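Local coordinates for protein alpha-amylase/trypsin inhibitor (Eleusine coracana, PDB 1B1U) that inhibits both trypsin and alpha-amylase, and may protect ragi seeds against endogenous and foreign hydrolases, at residues 46-51 / 96-101; 59-62 / 66-69; 102-105 / 111-114. All coordinates share one frame; numbering follows the deposited sequence.

Contact 1. Residues 46-51 / 96-101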
loop_
_atom_site.group_PDB
_atom_site.type_symbol
_atom_site.label_atom_id
_atom_site.label_comp_id
_atom_site.label_asym_id
_atom_site.label_seq_id
_atom_site.Cartn_x
_atom_site.Cartn_y
_atom_site.Cartn_z
ATOM N N ARG A 46 7.607 6.242 -2.306
ATOM C CA ARG A 46 8.416 6.996 -1.341
ATOM C C ARG A 46 8.010 6.604 0.065
ATOM O O ARG A 46 8.840 6.514 0.959
ATOM C CB ARG A 46 8.188 8.500 -1.518
ATOM C CG ARG A 46 9.319 9.376 -1.024
ATOM C CD ARG A 46 9.274 10.742 -1.704
ATOM N NE ARG A 46 10.132 10.804 -2.891
ATOM C CZ ARG A 46 10.034 11.732 -3.839
ATOM N NH1 ARG A 46 9.110 12.682 -3.747
ATOM N NH2 ARG A 46 10.867 11.718 -4.877
ATOM N N GLN A 47 6.715 6.377 0.243
ATOM C CA GLN A 47 6.167 5.997 1.529
ATOM C C GLN A 47 6.495 4.548 1.882
ATOM O O GLN A 47 6.818 4.241 3.028
ATOM C CB GLN A 47 4.662 6.232 1.517
ATOM C CG GLN A 47 4.294 7.714 1.546
ATOM C CD GLN A 47 2.807 7.929 1.651
ATOM O OE1 GLN A 47 2.024 7.161 1.089
ATOM N NE2 GLN A 47 2.398 8.972 2.376
ATOM N N LEU A 48 6.433 3.665 0.893
ATOM C CA LEU A 48 6.734 2.251 1.097
ATOM C C LEU A 48 8.207 2.026 1.428
ATOM O O LEU A 48 8.576 1.010 2.017
ATOM C CB LEU A 48 6.378 1.459 -0.166
ATOM C CG LEU A 48 5.459 0.244 -0.063
ATOM C CD1 LEU A 48 5.967 -0.833 -0.998
ATOM C CD2 LEU A 48 5.397 -0.262 1.372
ATOM N N GLU A 49 9.044 2.974 1.023
ATOM C CA GLU A 49 10.489 2.918 1.243
ATOM C C GLU A 49 10.812 3.323 2.672
ATOM O O GLU A 49 11.591 2.668 3.362
ATOM C CB GLU A 49 11.193 3.879 0.274
ATOM C CG GLU A 49 12.344 3.274 -0.520
ATOM C CD GLU A 49 12.504 3.910 -1.895
ATOM O OE1 GLU A 49 12.826 5.117 -1.970
ATOM O OE2 GLU A 49 12.307 3.199 -2.905
ATOM N N ALA A 50 10.209 4.432 3.085
ATOM C CA ALA A 50 10.384 4.987 4.420
ATOM C C ALA A 50 10.224 3.872 5.440
ATOM O O ALA A 50 11.015 3.737 6.376
ATOM C CB ALA A 50 9.342 6.081 4.662
ATOM N N ILE A 51 9.188 3.072 5.230
ATOM C CA ILE A 51 8.878 1.944 6.088
ATOM C C ILE A 51 9.998 0.917 5.963
ATOM O O ILE A 51 10.557 0.728 4.885
ATOM C CB ILE A 51 7.524 1.287 5.665
ATOM C CG1 ILE A 51 6.391 2.299 5.805
ATOM C CG2 ILE A 51 7.229 0.057 6.517
ATOM C CD1 ILE A 51 5.128 1.861 5.125
ATOM N N LYS A 96 1.628 -5.689 -5.290
ATOM C CA LYS A 96 2.662 -5.708 -6.311
ATOM C C LYS A 96 3.479 -4.429 -6.207
ATOM O O LYS A 96 4.482 -4.265 -6.896
ATOM C CB LYS A 96 2.041 -5.827 -7.717
ATOM C CG LYS A 96 1.111 -7.024 -7.935
ATOM C CD LYS A 96 1.865 -8.339 -7.934
ATOM C CE LYS A 96 0.973 -9.499 -7.473
ATOM N NZ LYS A 96 1.736 -10.673 -6.929
ATOM N N LEU A 97 3.050 -3.526 -5.332
ATOM C CA LEU A 97 3.745 -2.264 -5.156
ATOM C C LEU A 97 5.210 -2.440 -4.773
ATOM O O LEU A 97 6.014 -1.522 -4.917
ATOM C CB LEU A 97 3.042 -1.418 -4.093
ATOM C CG LEU A 97 1.665 -0.832 -4.407
ATOM C CD1 LEU A 97 1.090 -0.255 -3.118
ATOM C CD2 LEU A 97 1.758 0.253 -5.477
ATOM N N VAL A 98 5.573 -3.617 -4.289
ATOM C CA VAL A 98 6.947 -3.836 -3.882
ATOM C C VAL A 98 7.772 -4.553 -4.955
ATOM O O VAL A 98 8.982 -4.713 -4.813
ATOM C CB VAL A 98 7.020 -4.644 -2.556
ATOM C CG1 VAL A 98 6.043 -4.064 -1.521
ATOM C CG2 VAL A 98 6.718 -6.102 -2.818
ATOM N N THR A 99 7.126 -4.979 -6.031
ATOM C CA THR A 99 7.844 -5.672 -7.086
ATOM C C THR A 99 8.795 -4.759 -7.860
ATOM O O THR A 99 8.612 -3.533 -7.924
ATOM C CB THR A 99 6.876 -6.342 -8.080
ATOM O OG1 THR A 99 5.985 -5.358 -8.622
ATOM C CG2 THR A 99 6.083 -7.432 -7.382
ATOM N N GLU A 100 9.815 -5.388 -8.439
ATOM C CA GLU A 100 10.846 -4.704 -9.214
ATOM C C GLU A 100 10.249 -3.764 -10.259
ATOM O O GLU A 100 10.615 -2.592 -10.328
ATOM C CB GLU A 100 11.773 -5.743 -9.871
ATOM C CG GLU A 100 12.106 -5.499 -11.343
ATOM C CD GLU A 100 13.193 -4.454 -11.548
ATOM O OE1 GLU A 100 14.390 -4.811 -11.439
ATOM O OE2 GLU A 100 12.851 -3.278 -11.825
ATOM N N VAL A 101 9.323 -4.276 -11.063
ATOM C CA VAL A 101 8.688 -3.465 -12.093
ATOM C C VAL A 101 8.073 -2.260 -11.422
ATOM O O VAL A 101 7.995 -1.177 -12.005
ATOM C CB VAL A 101 7.578 -4.237 -12.822
ATOM C CG1 VAL A 101 7.103 -5.401 -11.967
ATOM C CG2 VAL A 101 6.430 -3.309 -13.145
#
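The flat group of this contact is the peptide unit joining Leu97 to Val98, and Leu48 of helix 37-50 lays methyl CD1 over one of its faces. That methyl is 4.0 Å from Leu97 O. On the same side of the peptide rise the flanking side chains, Leu97 CB 4.3 Å and Val98 CG1 3.3 Å from Leu48 CD1. The last separation is tighter than ordinary carbon-carbon contact, and at 2.2 Å resolution the exact placing of the methyl is somewhat doubtful, the more so because both torsions of Leu48 lie away from staggered values. Val98 meets Leu48 at roughly a right angle, and its CG1 reaches the leucine because it stands anti to the carbonyl carbon, chi1 -47°.

Behind this surface the loop is shaped by a type I beta turn from Lys96 to Thr99. Lys96 O receives two bonds, from Thr99 N at 2.9 Å and from Thr99 OG1 at 2.5 Å, the hydroxyl lying in the carbonyl plane on a lone pair. Leu97 and Val98 are also backbone-bonded to Cys103 and Leu105. Leu48 packs on Val60 of helix 53-64 as well, while Leu97 reaches Tyr23 and Val24 of helix 19-29, so the turn is laid against the helical core of the inhibitor.

No hydrogen bond links the two segments; the chemistry is that of buried hydrocarbon, giving close packing without directional bonds, while the polar links lie within the loop, in the turn and its threonine hydroxyl.

Contact 2. Residues 59-62 / 66-69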
loop_
_atom_site.group_PDB
_atom_site.type_symbol
_atom_site.label_atom_id
_atom_site.label_comp_id
_atom_site.label_asym_id
_atom_site.label_seq_id
_atom_site.Cartn_x
_atom_site.Cartn_y
_atom_site.Cartn_z
ATOM N N ALA A 59 2.150 -3.135 5.795
ATOM C CA ALA A 59 1.683 -1.792 5.457
ATOM C C ALA A 59 0.802 -1.799 4.209
ATOM O O ALA A 59 -0.125 -0.987 4.080
ATOM C CB ALA A 59 2.877 -0.870 5.235
ATOM N N VAL A 60 1.102 -2.703 3.280
ATOM C CA VAL A 60 0.326 -2.816 2.051
ATOM C C VAL A 60 -1.012 -3.479 2.378
ATOM O O VAL A 60 -2.052 -3.024 1.919
ATOM C CB VAL A 60 1.091 -3.630 0.967
ATOM C CG1 VAL A 60 0.172 -3.959 -0.214
ATOM C CG2 VAL A 60 2.275 -2.818 0.470
ATOM N N ARG A 61 -0.976 -4.540 3.179
ATOM C CA ARG A 61 -2.202 -5.232 3.584
ATOM C C ARG A 61 -3.130 -4.250 4.284
ATOM O O ARG A 61 -4.346 -4.272 4.082
ATOM C CB ARG A 61 -1.884 -6.390 4.536
ATOM C CG ARG A 61 -3.057 -7.333 4.801
ATOM C CD ARG A 61 -2.890 -8.081 6.132
ATOM N NE ARG A 61 -2.757 -7.160 7.254
ATOM C CZ ARG A 61 -3.774 -6.468 7.749
ATOM N NH1 ARG A 61 -4.975 -6.605 7.223
ATOM N NH2 ARG A 61 -3.595 -5.616 8.745
ATOM N N ILE A 62 -2.555 -3.377 5.103
ATOM C CA ILE A 62 -3.358 -2.395 5.825
ATOM C C ILE A 62 -4.015 -1.432 4.843
ATOM O O ILE A 62 -5.120 -0.941 5.083
ATOM C CB ILE A 62 -2.506 -1.558 6.822
ATOM C CG1 ILE A 62 -1.730 -2.466 7.781
ATOM C CG2 ILE A 62 -3.410 -0.627 7.604
ATOM C CD1 ILE A 62 -0.819 -1.695 8.762
ATOM N N GLY A 66 -7.134 -2.918 6.012
ATOM C CA GLY A 66 -7.318 -2.139 7.222
ATOM C C GLY A 66 -6.760 -2.681 8.522
ATOM O O GLY A 66 -6.188 -3.773 8.598
ATOM N N VAL A 67 -6.944 -1.893 9.571
ATOM C CA VAL A 67 -6.448 -2.280 10.880
ATOM C C VAL A 67 -7.003 -1.373 11.986
ATOM O O VAL A 67 -7.450 -0.244 11.732
ATOM C CB VAL A 67 -4.875 -2.269 10.866
ATOM C CG1 VAL A 67 -4.338 -0.960 11.417
ATOM C CG2 VAL A 67 -4.330 -3.464 11.629
ATOM N N VAL A 68 -7.008 -1.898 13.209
ATOM C CA VAL A 68 -7.466 -1.146 14.372
ATOM C C VAL A 68 -6.204 -0.736 15.133
ATOM O O VAL A 68 -5.393 -1.583 15.498
ATOM C CB VAL A 68 -8.381 -2.001 15.343
ATOM C CG1 VAL A 68 -9.268 -1.081 16.158
ATOM C CG2 VAL A 68 -9.242 -2.976 14.572
ATOM N N THR A 69 -6.028 0.563 15.336
ATOM C CA THR A 69 -4.880 1.085 16.072
ATOM C C THR A 69 -5.036 0.601 17.512
ATOM O O THR A 69 -6.149 0.327 17.952
ATOM C CB THR A 69 -4.882 2.641 16.062
ATOM O OG1 THR A 69 -4.803 3.108 14.712
ATOM C CG2 THR A 69 -3.710 3.202 16.852
#
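Arg61 leaves helix 53-64 and turns back to the chain at Gly66, its tip coming closer than its root suggests. From CB the chain runs to CG, anti to the backbone N (chi1 -169°), then on to CD, where a bend at chi3 of 58° swings the guanidinium toward the carbonyl of Gly66. NH2 donates to Gly66 O at 3.2 Å, the donor tilted 26° from the carbonyl plane; NH1 adds a weak bond to Gly66 O at 3.4 Å. Gly66 O is thus held chiefly by NH2. NH2 also forms a salt bridge with Glu58, one turn back on the helix, and at the guanidinium edge, in its plane, lies Val67 CG2, 3.7 Å from NH2. With an alanine here instead of Arg61, Gly66 O is likely to lose both donors and Glu58 the positive charge it pairs with.

Ile62 packs beside this polar link, CG2 to Val67 CB at 3.9 Å, and Gly66 CA lies 3.3 Å from Ile62 O in a bent CH...O contact. Gly66, with positive phi, is where the chain leaves the helix; a side chain there would jam against the preceding carbonyl oxygen.

The contact joins the last turns of helix 53-64 to the short, weakly bonded strand 67-68, which pairs antiparallel with 74-75 through a backbone bond between Val67 and Glu75, while Ile62 bonds through its backbone to Arg77 and Val67 also touches Pro8 near the N-terminus.

Contact 3. Residues 102-105 / 111-114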
loop_
_atom_site.group_PDB
_atom_site.type_symbol
_atom_site.label_atom_id
_atom_site.label_comp_id
_atom_site.label_asym_id
_atom_site.label_seq_id
_atom_site.Cartn_x
_atom_site.Cartn_y
_atom_site.Cartn_z
ATOM N N GLU A 102 7.618 -2.460 -10.193
ATOM C CA GLU A 102 7.017 -1.374 -9.454
ATOM C C GLU A 102 8.070 -0.741 -8.546
ATOM O O GLU A 102 9.136 -0.367 -9.039
ATOM C CB GLU A 102 5.797 -1.877 -8.681
ATOM C CG GLU A 102 4.657 -2.340 -9.595
ATOM C CD GLU A 102 4.012 -1.202 -10.387
ATOM O OE1 GLU A 102 3.996 -0.055 -9.890
ATOM O OE2 GLU A 102 3.514 -1.454 -11.510
ATOM N N CYS A 103 7.816 -0.626 -7.243
ATOM C CA CYS A 103 8.796 0.032 -6.377
ATOM C C CYS A 103 10.081 -0.743 -6.142
ATOM O O CYS A 103 11.069 -0.174 -5.686
ATOM C CB CYS A 103 8.175 0.406 -5.031
ATOM S SG CYS A 103 6.548 1.201 -5.154
ATOM N N ASN A 104 10.076 -2.035 -6.456
ATOM C CA ASN A 104 11.268 -2.855 -6.267
ATOM C C ASN A 104 11.874 -2.586 -4.895
ATOM O O ASN A 104 12.882 -1.881 -4.784
ATOM C CB ASN A 104 12.293 -2.527 -7.353
ATOM C CG ASN A 104 13.609 -3.235 -7.142
ATOM O OD1 ASN A 104 13.679 -4.465 -7.166
ATOM N ND2 ASN A 104 14.665 -2.460 -6.929
ATOM N N LEU A 105 11.250 -3.140 -3.854
ATOM C CA LEU A 105 11.703 -2.955 -2.471
ATOM C C LEU A 105 11.665 -4.273 -1.702
ATOM O O LEU A 105 10.650 -4.973 -1.719
ATOM C CB LEU A 105 10.812 -1.926 -1.749
ATOM C CG LEU A 105 10.885 -0.438 -2.139
ATOM C CD1 LEU A 105 9.567 0.257 -1.817
ATOM C CD2 LEU A 105 12.023 0.240 -1.391
ATOM N N GLY A 111 12.741 -10.078 -0.364
ATOM C CA GLY A 111 12.820 -9.644 -1.745
ATOM C C GLY A 111 11.647 -8.792 -2.180
ATOM O O GLY A 111 10.683 -8.650 -1.429
ATOM N N PRO A 112 11.698 -8.207 -3.398
ATOM C CA PRO A 112 10.614 -7.361 -3.915
ATOM C C PRO A 112 9.331 -8.136 -4.260
ATOM O O PRO A 112 8.840 -8.103 -5.397
ATOM C CB PRO A 112 11.241 -6.673 -5.134
ATOM C CG PRO A 112 12.339 -7.574 -5.557
ATOM C CD PRO A 112 12.824 -8.312 -4.346
ATOM N N PHE A 113 8.796 -8.830 -3.256
ATOM C CA PHE A 113 7.571 -9.607 -3.404
ATOM C C PHE A 113 6.975 -9.902 -2.035
ATOM O O PHE A 113 7.704 -10.147 -1.075
ATOM C CB PHE A 113 7.844 -10.930 -4.136
ATOM C CG PHE A 113 8.833 -11.824 -3.440
ATOM C CD1 PHE A 113 10.177 -11.491 -3.387
ATOM C CD2 PHE A 113 8.421 -13.008 -2.843
ATOM C CE1 PHE A 113 11.090 -12.319 -2.753
ATOM C CE2 PHE A 113 9.336 -13.843 -2.203
ATOM C CZ PHE A 113 10.669 -13.496 -2.159
ATOM N N CYS A 114 5.646 -9.864 -1.960
ATOM C CA CYS A 114 4.911 -10.148 -0.730
ATOM C C CYS A 114 4.189 -11.479 -0.919
ATOM O O CYS A 114 3.395 -11.624 -1.847
ATOM C CB CYS A 114 3.878 -9.054 -0.461
ATOM S SG CYS A 114 4.561 -7.544 0.278
#
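Gly111 enters the contact with its carbonyl, Gly111 O lying 3.7 Å from Leu105 O, two acceptors that come near each other without a bond between them. Gly111 O meets Phe113 N and Thr107 OG1 instead. A side chain at Gly111 would run into the ring of Phe113, which folds back toward it.

Pro112 makes the larger part of its segment's contact. Its CA points a hydrogen at Leu105 O, with CA 3.2 Å from that oxygen and an angle of 157° at the hydrogen, a rather straight CH contact. Next on the ring, Pro112 CB lies 3.8 Å from Leu105 N, so the proline edge runs along the leucine backbone, while the Leu105 side chain heads the other way and packs on Leu48 and Glu49 of helix 37-50. Farther out, Pro112 CG touches Asn104 OD1 at 3.7 Å. The Asn104 side chain and the proline ring lie side by side and point the same way: the CB bond of Asn104 points away from 111-114, but with CG anti to the backbone N (chi1 174°) the amide oxygen comes to the ring. Pro112 is also the centre of an inverse gamma turn, closed by the short 2.6 Å bond from Phe113 N to Gly111 O, and this sharp bend presents its CA and ring edge to 102-105.

Phe113 then turns its side chain away from that segment. Thr107 OG1 lies within bonding reach of both the Phe113 and the Gly111 carbonyls, and its single proton must serve one or be shared. Cys114 closes a disulfide with Cys57 of helix 53-64, just as Cys103 is tied to Cys45 of helix 37-50.

Overall arrangement
Contacts 1 and 3 lie on the same side of the chain's centre, with centres about 6 Å apart, and share the irregular region after helix 87-93: Val98 O is 2.9 Å from Leu105 N, probably a hydrogen bond. Contact 2 sits across the chain's centre, about 16 Å from contact 1 and 18 Å from contact 3, centre to centre. Along the sequence, 59-62 and 66-69 fall between the two halves of contact 1, and contact 3 follows. Ile51, just past helix 37-50, packs on Ala59 of helix 53-64. In this disulfide-linked helical inhibitor the long C-terminal region is thus laid against the helices, while the small two-stranded sheet lies with contact 2.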